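Local coordinates for protein oligogalacturonate lyase (Vibrio parahaemolyticus RIMD 2210633, PDB 3C5M) that is an oligogalacturonate lyase, a manganese-binding seven-bladed beta-propeller that probably cleaves short pectin-derived oligogalacturonides by elimination, at residues V23-P28 and D370-P375; I32-Y37 and R349-P354; K49-G54 and G86-D91. One frame throughout, in Å; residues are numbered along the deposited sequence.

Contact 1: V23-P28 and D370-P375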
loop_
_atom_site.group_PDB
_atom_site.type_symbol
_atom_site.label_atom_id
_atom_site.label_comp_id
_atom_site.label_asym_id
_atom_site.label_seq_id
_atom_site.Cartn_x
_atom_site.Cartn_y
_atom_site.Cartn_z
ATOM N N VAL A 23 4.625 -14.268 17.414
ATOM C CA VAL A 23 3.618 -13.677 16.550
ATOM C C VAL A 23 2.331 -13.564 17.335
ATOM O O VAL A 23 1.860 -14.534 17.931
ATOM C CB VAL A 23 3.316 -14.544 15.338
ATOM C CG1 VAL A 23 2.208 -13.913 14.546
ATOM C CG2 VAL A 23 4.559 -14.711 14.494
ATOM N N THR A 24 1.739 -12.382 17.317
ATOM C CA THR A 24 0.516 -12.183 18.058
ATOM C C THR A 24 -0.639 -11.757 17.155
ATOM O O THR A 24 -0.476 -10.908 16.292
ATOM C CB THR A 24 0.793 -11.188 19.223
ATOM O OG1 THR A 24 -0.421 -10.546 19.627
ATOM C CG2 THR A 24 1.842 -10.182 18.820
ATOM N N ARG A 25 -1.793 -12.393 17.347
ATOM C CA ARG A 25 -3.001 -12.131 16.560
ATOM C C ARG A 25 -3.839 -11.050 17.263
ATOM O O ARG A 25 -4.188 -11.200 18.432
ATOM C CB ARG A 25 -3.815 -13.425 16.436
ATOM C CG ARG A 25 -4.862 -13.418 15.348
ATOM C CD ARG A 25 -5.897 -14.514 15.544
ATOM N NE ARG A 25 -6.707 -14.278 16.738
ATOM C CZ ARG A 25 -6.768 -15.108 17.769
ATOM N NH1 ARG A 25 -6.068 -16.234 17.752
ATOM N NH2 ARG A 25 -7.519 -14.805 18.819
ATOM N N LEU A 26 -4.164 -9.971 16.551
ATOM C CA LEU A 26 -4.930 -8.871 17.126
ATOM C C LEU A 26 -6.443 -9.015 17.017
ATOM O O LEU A 26 -7.178 -8.646 17.934
ATOM C CB LEU A 26 -4.528 -7.553 16.467
ATOM C CG LEU A 26 -3.121 -6.982 16.650
ATOM C CD1 LEU A 26 -2.726 -7.091 18.100
ATOM C CD2 LEU A 26 -2.135 -7.710 15.779
ATOM N N THR A 27 -6.909 -9.538 15.889
ATOM C CA THR A 27 -8.339 -9.694 15.657
ATOM C C THR A 27 -8.864 -11.122 15.863
ATOM O O THR A 27 -8.101 -12.093 15.808
ATOM C CB THR A 27 -8.687 -9.196 14.228
ATOM O OG1 THR A 27 -7.925 -9.921 13.249
ATOM C CG2 THR A 27 -8.358 -7.721 14.107
ATOM N N PRO A 28 -10.176 -11.263 16.126
ATOM C CA PRO A 28 -10.817 -12.565 16.343
ATOM C C PRO A 28 -10.645 -13.500 15.149
ATOM O O PRO A 28 -10.559 -13.057 13.999
ATOM C CB PRO A 28 -12.284 -12.205 16.569
ATOM C CG PRO A 28 -12.199 -10.874 17.212
ATOM C CD PRO A 28 -11.138 -10.175 16.370
ATOM N N ASP A 370 -4.989 -15.569 6.484
ATOM C CA ASP A 370 -6.209 -16.320 6.752
ATOM C C ASP A 370 -5.904 -17.778 7.051
ATOM O O ASP A 370 -6.752 -18.644 6.863
ATOM C CB ASP A 370 -7.171 -16.238 5.566
ATOM C CG ASP A 370 -6.612 -16.872 4.300
ATOM O OD1 ASP A 370 -7.376 -16.961 3.297
ATOM O OD2 ASP A 370 -5.425 -17.273 4.302
ATOM N N PHE A 371 -4.703 -18.052 7.542
ATOM C CA PHE A 371 -4.334 -19.430 7.810
ATOM C C PHE A 371 -5.167 -20.065 8.912
ATOM O O PHE A 371 -5.368 -21.282 8.907
ATOM C CB PHE A 371 -2.842 -19.517 8.112
ATOM C CG PHE A 371 -2.484 -19.183 9.511
ATOM C CD1 PHE A 371 -2.431 -20.177 10.474
ATOM C CD2 PHE A 371 -2.168 -17.887 9.867
ATOM C CE1 PHE A 371 -2.059 -19.886 11.788
ATOM C CE2 PHE A 371 -1.796 -17.576 11.178
ATOM C CZ PHE A 371 -1.742 -18.582 12.140
ATOM N N GLU A 372 -5.672 -19.249 9.839
ATOM C CA GLU A 372 -6.503 -19.779 10.909
ATOM C C GLU A 372 -7.942 -19.888 10.430
ATOM O O GLU A 372 -8.863 -20.051 11.230
ATOM C CB GLU A 372 -6.449 -18.896 12.150
ATOM C CG GLU A 372 -5.104 -18.807 12.815
ATOM C CD GLU A 372 -5.221 -18.424 14.282
ATOM O OE1 GLU A 372 -5.831 -19.205 15.051
ATOM O OE2 GLU A 372 -4.710 -17.345 14.669
ATOM N N GLY A 373 -8.140 -19.788 9.122
ATOM C CA GLY A 373 -9.486 -19.917 8.592
ATOM C C GLY A 373 -10.080 -18.697 7.919
ATOM O O GLY A 373 -10.672 -18.785 6.843
ATOM N N VAL A 374 -9.954 -17.546 8.557
ATOM C CA VAL A 374 -10.484 -16.341 7.951
ATOM C C VAL A 374 -9.422 -15.262 8.053
ATOM O O VAL A 374 -8.573 -15.304 8.955
ATOM C CB VAL A 374 -11.779 -15.873 8.642
ATOM C CG1 VAL A 374 -11.523 -14.621 9.469
ATOM C CG2 VAL A 374 -12.843 -15.616 7.594
ATOM N N PRO A 375 -9.440 -14.293 7.118
ATOM C CA PRO A 375 -8.444 -13.232 7.173
ATOM C C PRO A 375 -8.470 -12.499 8.513
ATOM O O PRO A 375 -9.533 -12.083 9.008
ATOM C CB PRO A 375 -8.814 -12.356 5.986
ATOM C CG PRO A 375 -10.269 -12.585 5.830
ATOM C CD PRO A 375 -10.395 -14.055 6.021
#
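Glu-372 OE2 is held by two groups: the hydroxyl of Tyr-378 is the firmer hold, through a hydrogen bond, and Arg-25 NH1 adds a long salt bridge at 3.5 Å. The oxygen lies at the edge of the guanidinium, near its plane, but the carboxylate as a whole is turned 59° against that plane. The pairing rests mainly on OE2, with Glu-372 OE1 farther away at 4.0 Å from Arg-25 NH1. The same OE2 also rests beside the aliphatic stem, 3.2 Å from Arg-25 CD. The arginine chain leaves the backbone extended and then bends at chi3 (67°), which turns its NE back to Thr-27 O. That hydrogen bond, 2.8 Å long with an N-H...O angle of 146°, lies close to the guanidinium plane and helps to fix its rotation. Arg-25 ends strand 22-25 of a propeller blade built from both ends of the chain, in which strands 12-15 and 22-25 join strands 357-358, 364-369 and 376-381. Glu-372 sits in the loop between the last two of these, in a type I turn closed by Gly-373 N and Asp-370 O at 2.9 Å. Its CG lies over one face of the Phe-371 ring, near the rim, 3.3 Å above the plane. Arg-25 NH1 has a second acidic partner in Glu-12 of the neighbouring strand 12-15, with which it forms another salt bridge.

Contact 2: I32-Y37 and R349-P354; sequences ICHRNY and RQITHP. With MN (manganese (II) ion), chain D.
With its CG placed between the backbone N and the carbonyl carbon (chi1 71°), His-34 turns one face of its ring to Ile-351, while Gln-350 bends at chi2 (-65°) and swings its amide past Tyr-37 to the manganese. Methyl CG2 of Ile-351 sits over the imidazole in a CH-pi contact, 3.7 Å from the ring centroid and 27° off the normal. It is displaced toward the ND1 side, 3.4 Å from that atom of His-34. Phe-84 stacks on the same imidazole. The phenol ring of Tyr-37 and the amide of Gln-350 are steeply inclined to one another: the ring brings CE1 to 3.9 Å from Gln-350 OE1, and its OH lies near CG of the glutamine. Farther along, Arg-35 lays its CD against Pro-354 O at 3.4 Å. The turn from Gln-350 to His-353 is of type I, with His-353 N bonded to Gln-350 O. It brings both side chains to one metal, Gln-350 OE1 at 2.3 Å and His-353 ND1 at 2.2 Å from the manganese. The glutamine thus has its carbonyl oxygen fixed by the metal and its stem flanked by the tyrosine. A water, His-287 and His-355 add further ligands, giving the three-histidine, one-glutamine manganese site of this oligogalacturonate lyase, set toward the middle of its propeller and probably part of the active centre.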
loop_
_atom_site.group_PDB
_atom_site.type_symbol
_atom_site.label_atom_id
_atom_site.label_comp_id
_atom_site.label_asym_id
_atom_site.label_seq_id
_atom_site.Cartn_x
_atom_site.Cartn_y
_atom_site.Cartn_z
ATOM N N ILE A 32 -13.886 -11.517 9.728
ATOM C CA ILE A 32 -12.955 -11.001 8.723
ATOM C C ILE A 32 -12.342 -9.628 9.066
ATOM O O ILE A 32 -13.065 -8.683 9.379
ATOM C CB ILE A 32 -13.665 -10.896 7.365
ATOM C CG1 ILE A 32 -14.131 -12.293 6.946
ATOM C CG2 ILE A 32 -12.742 -10.262 6.336
ATOM C CD1 ILE A 32 -14.921 -12.326 5.654
ATOM N N CYS A 33 -11.016 -9.534 9.004
ATOM C CA CYS A 33 -10.305 -8.297 9.283
ATOM C C CYS A 33 -9.048 -8.237 8.441
ATOM O O CYS A 33 -8.451 -9.268 8.142
ATOM C CB CYS A 33 -9.872 -8.220 10.742
ATOM S SG CYS A 33 -11.210 -8.084 11.910
ATOM N N HIS A 34 -8.639 -7.031 8.063
ATOM C CA HIS A 34 -7.412 -6.881 7.303
ATOM C C HIS A 34 -6.844 -5.496 7.475
ATOM O O HIS A 34 -7.568 -4.548 7.801
ATOM C CB HIS A 34 -7.641 -7.140 5.817
ATOM C CG HIS A 34 -8.432 -6.071 5.134
ATOM N ND1 HIS A 34 -9.810 -6.055 5.118
ATOM C CD2 HIS A 34 -8.036 -4.985 4.430
ATOM C CE1 HIS A 34 -10.229 -5.009 4.431
ATOM N NE2 HIS A 34 -9.173 -4.344 4.002
ATOM N N ARG A 35 -5.536 -5.396 7.245
ATOM C CA ARG A 35 -4.807 -4.139 7.340
ATOM C C ARG A 35 -4.925 -3.399 6.004
ATOM O O ARG A 35 -5.260 -4.001 4.981
ATOM C CB ARG A 35 -3.340 -4.416 7.635
ATOM C CG ARG A 35 -2.588 -5.048 6.485
ATOM C CD ARG A 35 -1.168 -5.327 6.888
ATOM N NE ARG A 35 -0.453 -4.139 7.369
ATOM C CZ ARG A 35 -0.033 -3.160 6.581
ATOM N NH1 ARG A 35 -0.259 -3.226 5.277
ATOM N NH2 ARG A 35 0.627 -2.135 7.085
ATOM N N ASN A 36 -4.656 -2.097 6.023
ATOM C CA ASN A 36 -4.715 -1.272 4.814
ATOM C C ASN A 36 -3.488 -1.565 3.951
ATOM O O ASN A 36 -2.681 -2.436 4.281
ATOM C CB ASN A 36 -4.711 0.219 5.175
ATOM C CG ASN A 36 -3.394 0.671 5.829
ATOM O OD1 ASN A 36 -3.120 1.876 5.938
ATOM N ND2 ASN A 36 -2.584 -0.291 6.271
ATOM N N TYR A 37 -3.340 -0.841 2.845
ATOM C CA TYR A 37 -2.173 -1.049 1.990
ATOM C C TYR A 37 -0.927 -0.647 2.767
ATOM O O TYR A 37 -0.924 0.353 3.472
ATOM C CB TYR A 37 -2.257 -0.224 0.716
ATOM C CG TYR A 37 -3.282 -0.726 -0.253
ATOM C CD1 TYR A 37 -3.488 -2.087 -0.418
ATOM C CD2 TYR A 37 -4.007 0.159 -1.045
ATOM C CE1 TYR A 37 -4.384 -2.569 -1.350
ATOM C CE2 TYR A 37 -4.909 -0.301 -1.985
ATOM C CZ TYR A 37 -5.095 -1.672 -2.138
ATOM O OH TYR A 37 -5.988 -2.133 -3.085
ATOM N N ARG A 349 -9.386 -9.676 -4.168
ATOM C CA ARG A 349 -8.128 -10.396 -4.214
ATOM C C ARG A 349 -7.091 -9.886 -3.226
ATOM O O ARG A 349 -6.122 -10.584 -2.927
ATOM C CB ARG A 349 -7.553 -10.341 -5.634
ATOM C CG ARG A 349 -6.227 -11.050 -5.791
ATOM C CD ARG A 349 -5.698 -10.955 -7.211
ATOM N NE ARG A 349 -5.534 -12.266 -7.831
ATOM C CZ ARG A 349 -6.516 -12.958 -8.398
ATOM N NH1 ARG A 349 -7.745 -12.463 -8.433
ATOM N NH2 ARG A 349 -6.273 -14.152 -8.920
ATOM N N GLN A 350 -7.297 -8.685 -2.703
ATOM C CA GLN A 350 -6.329 -8.103 -1.785
ATOM C C GLN A 350 -6.471 -8.436 -0.300
ATOM O O GLN A 350 -5.469 -8.468 0.407
ATOM C CB GLN A 350 -6.284 -6.571 -1.952
ATOM C CG GLN A 350 -5.751 -6.047 -3.300
ATOM C CD GLN A 350 -4.270 -6.364 -3.564
ATOM O OE1 GLN A 350 -3.392 -6.080 -2.744
ATOM N NE2 GLN A 350 -3.995 -6.943 -4.731
ATOM N N ILE A 351 -7.682 -8.680 0.197
ATOM C CA ILE A 351 -7.835 -8.972 1.637
ATOM C C ILE A 351 -6.908 -10.056 2.121
ATOM O O ILE A 351 -6.436 -10.039 3.259
ATOM C CB ILE A 351 -9.242 -9.444 2.000
ATOM C CG1 ILE A 351 -9.916 -10.024 0.765
ATOM C CG2 ILE A 351 -10.033 -8.315 2.629
ATOM C CD1 ILE A 351 -11.370 -10.294 0.991
ATOM N N THR A 352 -6.645 -10.990 1.223
ATOM C CA THR A 352 -5.827 -12.142 1.526
ATOM C C THR A 352 -4.321 -11.850 1.490
ATOM O O THR A 352 -3.521 -12.648 1.967
ATOM C CB THR A 352 -6.236 -13.294 0.569
ATOM O OG1 THR A 352 -5.437 -14.442 0.828
ATOM C CG2 THR A 352 -6.080 -12.867 -0.894
ATOM N N HIS A 353 -3.934 -10.697 0.953
ATOM C CA HIS A 353 -2.518 -10.337 0.896
ATOM C C HIS A 353 -1.952 -9.940 2.265
ATOM O O HIS A 353 -2.570 -9.184 3.022
ATOM C CB HIS A 353 -2.293 -9.178 -0.087
ATOM C CG HIS A 353 -2.511 -9.543 -1.525
ATOM N ND1 HIS A 353 -2.118 -8.727 -2.567
ATOM C CD2 HIS A 353 -3.080 -10.629 -2.094
ATOM C CE1 HIS A 353 -2.435 -9.298 -3.715
ATOM N NE2 HIS A 353 -3.021 -10.453 -3.457
ATOM N N PRO A 354 -0.767 -10.455 2.602
ATOM C CA PRO A 354 -0.140 -10.130 3.885
ATOM C C PRO A 354 0.161 -8.634 4.024
ATOM O O PRO A 354 -0.079 -8.049 5.080
ATOM C CB PRO A 354 1.134 -10.972 3.872
ATOM C CG PRO A 354 0.738 -12.166 3.021
ATOM C CD PRO A 354 -0.022 -11.515 1.904
HETATM MN MN MN D . -1.200 -6.714 -2.551
HETATM O O HOH W 1 -1.058 -6.871 -4.800
#

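Contact 3: K49-G54 and G86-D91; sequences KLLFAG and GFISTD
Leu-51 and Ile-88 lie side by side but run opposite ways, meeting along their flanks between two successive blades of the beta-propeller. Leu-51 belongs to strand 49-54, which lies between strands 33-34 and 61-66 in its own sheet, whereas Ile-88 lies on the short edge strand 87-88 of the next. Both CB atoms point into the interface, and from there the two chains run past one another. The leucine heads for the backbone of Gly-86 and Phe-87, and the isoleucine for the base of the leucine. The extended outer arm of Ile-88 (chi2 178°) carries CD1 to the root of its partner, 3.8 Å from Leu-51 CB. One bond nearer its own backbone, Ile-88 CG1 lies 3.8 Å from Leu-51 CD2, so the two chains touch at two levels. In Leu-51 the first torsion puts CG on the far side from the backbone N (chi1 176°), and the CD2 branch is the one that reaches the facing strand. The contact is buried van der Waals packing of carbon atoms, made through side chains and, at Leu-51 CD2, against the backbone of Gly-86 and Phe-87. Phe-87, between Gly-86 and Ile-88, points its side chain away from Leu-51 and into its own blade, where its ring meets that of Phe-96 with the planes nearly parallel, so it meets the leucine through its main-chain CA. Tyr-62 of the adjacent strand 61-66 and Leu-75 of a loop also touch the leucine side chain. The same CD2 methyl of Leu-51 lies 3.8 Å from Phe-87 CA and, one residue earlier, 4.1 Å from the carbonyl carbon C of Gly-86.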
loop_
_atom_site.group_PDB
_atom_site.type_symbol
_atom_site.label_atom_id
_atom_site.label_comp_id
_atom_site.label_asym_id
_atom_site.label_seq_id
_atom_site.Cartn_x
_atom_site.Cartn_y
_atom_site.Cartn_z
ATOM N N LYS A 49 -1.806 3.163 18.618
ATOM C CA LYS A 49 -3.062 3.123 17.893
ATOM C C LYS A 49 -2.856 2.531 16.506
ATOM O O LYS A 49 -1.854 2.812 15.846
ATOM C CB LYS A 49 -3.626 4.538 17.761
ATOM C CG LYS A 49 -4.737 4.875 18.729
ATOM C CD LYS A 49 -4.277 4.822 20.172
ATOM C CE LYS A 49 -5.419 5.206 21.090
ATOM N NZ LYS A 49 -5.938 6.554 20.725
ATOM N N LEU A 50 -3.811 1.719 16.058
ATOM C CA LEU A 50 -3.711 1.097 14.750
ATOM C C LEU A 50 -5.005 1.236 13.974
ATOM O O LEU A 50 -6.091 1.062 14.517
ATOM C CB LEU A 50 -3.372 -0.389 14.888
ATOM C CG LEU A 50 -3.482 -1.245 13.620
ATOM C CD1 LEU A 50 -2.397 -0.905 12.590
ATOM C CD2 LEU A 50 -3.381 -2.686 14.032
ATOM N N LEU A 51 -4.893 1.550 12.691
ATOM C CA LEU A 51 -6.066 1.691 11.851
ATOM C C LEU A 51 -6.195 0.390 11.070
ATOM O O LEU A 51 -5.202 -0.128 10.567
ATOM C CB LEU A 51 -5.869 2.876 10.903
ATOM C CG LEU A 51 -6.929 3.185 9.851
ATOM C CD1 LEU A 51 -8.195 3.730 10.506
ATOM C CD2 LEU A 51 -6.352 4.186 8.850
ATOM N N PHE A 52 -7.412 -0.145 10.976
ATOM C CA PHE A 52 -7.651 -1.400 10.241
ATOM C C PHE A 52 -9.131 -1.552 9.905
ATOM O O PHE A 52 -9.941 -0.724 10.296
ATOM C CB PHE A 52 -7.158 -2.603 11.068
ATOM C CG PHE A 52 -8.068 -2.981 12.215
ATOM C CD1 PHE A 52 -9.024 -3.990 12.065
ATOM C CD2 PHE A 52 -7.981 -2.323 13.438
ATOM C CE1 PHE A 52 -9.881 -4.336 13.117
ATOM C CE2 PHE A 52 -8.836 -2.658 14.498
ATOM C CZ PHE A 52 -9.786 -3.667 14.335
ATOM N N ALA A 53 -9.480 -2.608 9.183
ATOM C CA ALA A 53 -10.865 -2.841 8.798
ATOM C C ALA A 53 -11.369 -4.202 9.277
ATOM O O ALA A 53 -10.585 -5.154 9.401
ATOM C CB ALA A 53 -10.997 -2.752 7.288
ATOM N N GLY A 54 -12.673 -4.291 9.539
ATOM C CA GLY A 54 -13.267 -5.547 9.982
ATOM C C GLY A 54 -14.768 -5.558 9.770
ATOM O O GLY A 54 -15.360 -4.504 9.508
ATOM N N GLY A 86 -7.354 3.642 2.999
ATOM C CA GLY A 86 -7.363 4.471 4.193
ATOM C C GLY A 86 -6.018 4.719 4.831
ATOM O O GLY A 86 -5.117 3.882 4.735
ATOM N N PHE A 87 -5.872 5.873 5.482
ATOM C CA PHE A 87 -4.617 6.203 6.162
ATOM C C PHE A 87 -4.798 7.284 7.218
ATOM O O PHE A 87 -5.737 8.089 7.161
ATOM C CB PHE A 87 -3.554 6.636 5.148
ATOM C CG PHE A 87 -3.821 7.965 4.512
ATOM C CD1 PHE A 87 -3.340 9.137 5.081
ATOM C CD2 PHE A 87 -4.575 8.050 3.357
ATOM C CE1 PHE A 87 -3.614 10.386 4.498
ATOM C CE2 PHE A 87 -4.851 9.293 2.771
ATOM C CZ PHE A 87 -4.371 10.458 3.344
ATOM N N ILE A 88 -3.890 7.291 8.187
ATOM C CA ILE A 88 -3.921 8.266 9.278
ATOM C C ILE A 88 -3.142 9.531 8.894
ATOM O O ILE A 88 -2.134 9.456 8.195
ATOM C CB ILE A 88 -3.345 7.638 10.575
ATOM C CG1 ILE A 88 -4.258 6.483 11.025
ATOM C CG2 ILE A 88 -3.237 8.674 11.660
ATOM C CD1 ILE A 88 -3.797 5.741 12.264
ATOM N N SER A 89 -3.642 10.689 9.324
ATOM C CA SER A 89 -3.013 11.982 9.037
ATOM C C SER A 89 -1.667 12.090 9.747
ATOM O O SER A 89 -1.376 11.309 10.643
ATOM C CB SER A 89 -3.923 13.117 9.515
ATOM O OG SER A 89 -4.034 13.144 10.939
ATOM N N THR A 90 -0.856 13.065 9.352
ATOM C CA THR A 90 0.449 13.261 9.961
ATOM C C THR A 90 0.301 13.716 11.403
ATOM O O THR A 90 1.059 13.285 12.273
ATOM C CB THR A 90 1.259 14.308 9.187
ATOM O OG1 THR A 90 1.342 13.917 7.812
ATOM C CG2 THR A 90 2.657 14.445 9.758
ATOM N N ASP A 91 -0.680 14.586 11.650
ATOM C CA ASP A 91 -0.956 15.113 12.993
ATOM C C ASP A 91 -1.685 14.072 13.822
ATOM O O ASP A 91 -1.927 14.265 15.002
ATOM C CB ASP A 91 -1.796 16.408 12.915
ATOM C CG ASP A 91 -3.161 16.203 12.250
ATOM O OD1 ASP A 91 -3.216 15.674 11.117
ATOM O OD2 ASP A 91 -4.182 16.593 12.855
#

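Along the chain the segments run 23-28, 32-37, 49-54, 86-91, 349-354 and 370-375, so contacts 1 and 2 both join the beginning of the protein to its end, while contact 3 is local. Contact 1 lies within the blade shared by the two chain ends, contact 2 links strand 33-34 of the following blade to the manganese-binding loop, and contact 3 packs that blade on the next. The centre of contact 2 is about 11 Å from that of contact 1 and about 14 Å from that of contact 3. Cys-33 N probably bonds to Pro-375 O, and His-34 N to Ala-53 O, so strand 33-34 joins the blade built from both chain ends to the next.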